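Local coordinates for protein autotransporter adhesin/invasin TibA (Escherichia coli, PDB 4Q1Q) that mediates bacterial adhesion to and invasion of human intestinal epithelial cells and promotes bacterial aggregation and biofilm formation, at residues Thr224-Tyr229 with Thr243-Thr248. Numbering follows the deposited sequence.
Sequences TNTTVY and TETTIT. With 289 (D-glycero-alpha-D-manno-heptopyranose), chain S.
Two donors of Thr-248 grip the carbonyl oxygen of Val-228: backbone N at 2.9 Å and hydroxyl OG1 at 2.7 Å. The amide approaches nearly head-on, whereas the hydroxyl takes a lone pair in the carbonyl plane, with a C=O...OG1 angle of 128°. The side-chain torsion that makes this possible sets OG1 between the backbone N and the carbonyl carbon (chi1 72°), and threonine suits the place because its small hydroxyl can reach back beside its own amide. The side chains of Thr-248 and Thr-227 cross at about a right angle, with their CG2 methyls in contact, and the same Thr-227 methyl also lies over one face of the Tyr-229 ring, offset toward the rim. Further along, Val-228 N bonds to Thr-246 O (2.8 Å) and Thr-246 N to Thr-226 O, the alternating ladder of parallel strands. These strands are successive coils of the right-handed beta-helix of the autotransporter passenger domain, 19 residues apart, so along the strands threonine stacks on threonine and Val-228 on Ile-247. On the outward face Thr-227 and Thr-246 lie side by side, OG1 of the former 3.2 Å from CG2 of the latter. Inward, Val-228 CG2 meets Thr-245 CG2 at 3.8 Å, beta-branched chains filling the buried interior; Thr-245 OG1, buried there, is satisfied by Gln-234 OE1. At Asn-225 and Glu-244 the backbone turns a corner with positive phi, a conformation asparagine tolerates well, and Asn-225 N bonds to Thr-243 O. Beyond the corner, Thr-224 and Thr-243 again run alongside each other, their OG1 and CG2 respectively 3.3 Å apart. With its hydroxyl beside the backbone N (chi1 -65°), Thr-224 hydrogen-bonds through OG1 to O2 of a heptose at 2.7 Å, a sugar that Ser-222 OG also holds.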
ATOM      1  N   THR A 224       4.492 -13.388  13.747  1.00 51.42           N
ATOM      2  CA  THR A 224       4.179 -13.439  15.176  1.00 46.84           C
ATOM      3  C   THR A 224       2.700 -13.165  15.370  1.00 47.16           C
ATOM      4  O   THR A 224       2.188 -12.149  14.902  1.00 48.80           O
ATOM      5  CB  THR A 224       5.037 -12.444  15.978  1.00 49.92           C
ATOM      6  OG1 THR A 224       6.417 -12.844  15.882  1.00 46.68           O
ATOM      7  CG2 THR A 224       4.643 -12.422  17.452  1.00 55.10           C
ATOM      8  N   ASN A 225       2.027 -14.084  16.054  1.00 46.69           N
ATOM      9  CA  ASN A 225       0.676 -13.875  16.556  1.00 52.23           C
ATOM     10  C   ASN A 225      -0.214 -13.922  15.335  1.00 52.69           C
ATOM     11  O   ASN A 225      -0.721 -12.913  14.838  1.00 53.08           O
ATOM     12  CB  ASN A 225       0.510 -12.601  17.393  1.00 58.52           C
ATOM     13  CG  ASN A 225      -0.938 -12.318  17.748  1.00 59.95           C
ATOM     14  OD1 ASN A 225      -1.769 -13.217  17.837  1.00 54.76           O
ATOM     15  ND2 ASN A 225      -1.254 -11.045  17.919  1.00 64.89           N
ATOM     16  N   THR A 226      -0.362 -15.148  14.845  1.00 55.88           N
ATOM     17  CA  THR A 226      -1.129 -15.357  13.628  1.00 56.85           C
ATOM     18  C   THR A 226      -2.332 -16.211  13.979  1.00 52.30           C
ATOM     19  O   THR A 226      -2.209 -17.124  14.793  1.00 54.94           O
ATOM     20  CB  THR A 226      -0.288 -16.065  12.557  1.00 51.33           C
ATOM     21  OG1 THR A 226       0.892 -15.294  12.311  1.00 53.13           O
ATOM     22  CG2 THR A 226      -1.095 -16.238  11.266  1.00 48.91           C
ATOM     23  N   THR A 227      -3.484 -15.936  13.377  1.00 52.11           N
ATOM     24  CA  THR A 227      -4.628 -16.795  13.658  1.00 56.16           C
ATOM     25  C   THR A 227      -5.035 -17.392  12.332  1.00 45.09           C
ATOM     26  O   THR A 227      -5.255 -16.660  11.375  1.00 52.67           O
ATOM     27  CB  THR A 227      -5.824 -16.111  14.361  1.00 54.24           C
ATOM     28  OG1 THR A 227      -5.461 -15.815  15.706  1.00 54.09           O
ATOM     29  CG2 THR A 227      -7.018 -17.045  14.500  1.00 52.66           C
ATOM     30  N   VAL A 228      -5.080 -18.722  12.305  1.00 50.47           N
ATOM     31  CA  VAL A 228      -5.445 -19.442  11.091  1.00 56.49           C
ATOM     32  C   VAL A 228      -6.860 -20.008  11.265  1.00 56.04           C
ATOM     33  O   VAL A 228      -7.105 -20.959  12.024  1.00 50.26           O
ATOM     34  CB  VAL A 228      -4.435 -20.548  10.715  1.00 62.33           C
ATOM     35  CG1 VAL A 228      -4.647 -20.969   9.267  1.00 61.82           C
ATOM     36  CG2 VAL A 228      -2.997 -20.089  10.920  1.00 65.02           C
ATOM     37  N   TYR A 229      -7.792 -19.365  10.570  1.00 52.36           N
ATOM     38  CA  TYR A 229      -9.198 -19.726  10.671  1.00 59.22           C
ATOM     39  C   TYR A 229      -9.407 -20.840   9.664  1.00 68.34           C
ATOM     40  O   TYR A 229      -8.600 -21.057   8.756  1.00 66.34           O
ATOM     41  CB  TYR A 229     -10.137 -18.548  10.395  1.00 65.58           C
ATOM     42  CG  TYR A 229     -10.085 -17.438  11.428  1.00 69.27           C
ATOM     43  CD1 TYR A 229     -10.625 -17.604  12.703  1.00 74.86           C
ATOM     44  CD2 TYR A 229      -9.468 -16.224  11.133  1.00 70.70           C
ATOM     45  CE1 TYR A 229     -10.536 -16.602  13.657  1.00 71.06           C
ATOM     46  CE2 TYR A 229      -9.387 -15.215  12.068  1.00 67.49           C
ATOM     47  CZ  TYR A 229      -9.923 -15.407  13.325  1.00 77.44           C
ATOM     48  OH  TYR A 229      -9.832 -14.374  14.232  1.00 70.23           O
ATOM     49  N   THR A 243       5.883 -17.648  15.227  1.00 45.57           N
ATOM     50  CA  THR A 243       5.637 -17.826  16.650  1.00 51.80           C
ATOM     51  C   THR A 243       4.232 -17.354  17.031  1.00 53.45           C
ATOM     52  O   THR A 243       3.628 -16.482  16.400  1.00 51.72           O
ATOM     53  CB  THR A 243       6.739 -17.182  17.509  1.00 56.17           C
ATOM     54  OG1 THR A 243       6.575 -17.660  18.850  1.00 60.34           O
ATOM     55  CG2 THR A 243       6.647 -15.678  17.463  1.00 60.62           C
ATOM     56  N   GLU A 244       3.666 -18.038  18.017  1.00 49.39           N
ATOM     57  CA  GLU A 244       2.350 -17.681  18.530  1.00 53.35           C
ATOM     58  C   GLU A 244       1.390 -17.746  17.355  1.00 52.47           C
ATOM     59  O   GLU A 244       0.786 -16.751  16.968  1.00 58.71           O
ATOM     60  CB  GLU A 244       2.317 -16.286  19.168  1.00 46.72           C
ATOM     61  CG  GLU A 244       3.244 -16.091  20.356  1.00 55.60           C
ATOM     62  CD  GLU A 244       3.255 -14.644  20.845  1.00 57.25           C
ATOM     63  OE1 GLU A 244       4.326 -14.168  21.283  1.00 51.30           O
ATOM     64  OE2 GLU A 244       2.198 -13.975  20.755  1.00 59.52           O
ATOM     65  N   THR A 245       1.283 -18.933  16.774  1.00 55.99           N
ATOM     66  CA  THR A 245       0.264 -19.205  15.781  1.00 53.89           C
ATOM     67  C   THR A 245      -0.815 -20.009  16.496  1.00 56.01           C
ATOM     68  O   THR A 245      -0.552 -21.006  17.172  1.00 57.05           O
ATOM     69  CB  THR A 245       0.833 -20.019  14.609  1.00 51.59           C
ATOM     70  OG1 THR A 245       1.872 -19.266  13.983  1.00 56.97           O
ATOM     71  CG2 THR A 245      -0.223 -20.301  13.573  1.00 56.21           C
ATOM     72  N   THR A 246      -2.059 -19.628  16.252  1.00 52.78           N
ATOM     73  CA  THR A 246      -3.165 -20.467  16.676  1.00 60.56           C
ATOM     74  C   THR A 246      -3.831 -21.024  15.415  1.00 56.86           C
ATOM     75  O   THR A 246      -4.096 -20.309  14.445  1.00 48.55           O
ATOM     76  CB  THR A 246      -4.126 -19.700  17.618  1.00 59.50           C
ATOM     77  OG1 THR A 246      -4.933 -20.642  18.335  1.00 68.73           O
ATOM     78  CG2 THR A 246      -5.037 -18.787  16.838  1.00 63.50           C
ATOM     79  N   ILE A 247      -4.046 -22.335  15.429  1.00 53.40           N
ATOM     80  CA  ILE A 247      -4.672 -23.011  14.301  1.00 59.76           C
ATOM     81  C   ILE A 247      -6.023 -23.516  14.787  1.00 55.99           C
ATOM     82  O   ILE A 247      -6.106 -24.437  15.605  1.00 56.67           O
ATOM     83  CB  ILE A 247      -3.867 -24.209  13.743  1.00 56.66           C
ATOM     84  CG1 ILE A 247      -2.399 -23.824  13.553  1.00 57.49           C
ATOM     85  CG2 ILE A 247      -4.454 -24.699  12.424  1.00 52.71           C
ATOM     86  CD1 ILE A 247      -1.498 -24.242  14.691  1.00 56.13           C
ATOM     87  N   THR A 248      -7.049 -22.898  14.216  1.00 54.92           N
ATOM     88  CA  THR A 248      -8.424 -23.189  14.544  1.00 55.45           C
ATOM     89  C   THR A 248      -8.844 -24.391  13.721  1.00 67.66           C
ATOM     90  O   THR A 248      -8.318 -24.680  12.643  1.00 65.52           O
ATOM     91  CB  THR A 248      -9.361 -22.007  14.230  1.00 56.94           C
ATOM     92  OG1 THR A 248      -9.510 -21.862  12.809  1.00 61.12           O
ATOM     93  CG2 THR A 248      -8.838 -20.712  14.868  1.00 51.48           C
TER
HETATM   94  O7  289 S 417      12.407  -7.372  13.026  1.00 82.52           O
HETATM   95  C7  289 S 417      12.542  -8.765  12.721  1.00 81.43           C
HETATM   96  C6  289 S 417      11.670  -9.658  13.611  1.00 81.95           C
HETATM   97  O6  289 S 417      12.288  -9.820  14.894  1.00 75.67           O
HETATM   98  C5  289 S 417      10.218  -9.171  13.709  1.00 69.06           C
HETATM   99  O5  289 S 417       9.557 -10.054  12.799  1.00 61.57           O
HETATM  100  C1  289 S 417       8.147  -9.852  12.690  1.00 60.86           C
HETATM  101  C2  289 S 417       7.631 -10.392  14.014  1.00 59.66           C
HETATM  102  O2  289 S 417       8.253 -11.635  14.372  1.00 49.73           O
HETATM  103  C3  289 S 417       8.000  -9.264  14.968  1.00 58.12           C
HETATM  104  O3  289 S 417       7.324  -9.475  16.207  1.00 64.46           O
HETATM  105  C4  289 S 417       9.525  -9.234  15.076  1.00 65.12           C
HETATM  106  O4  289 S 417       9.829  -8.098  15.884  1.00 61.58           O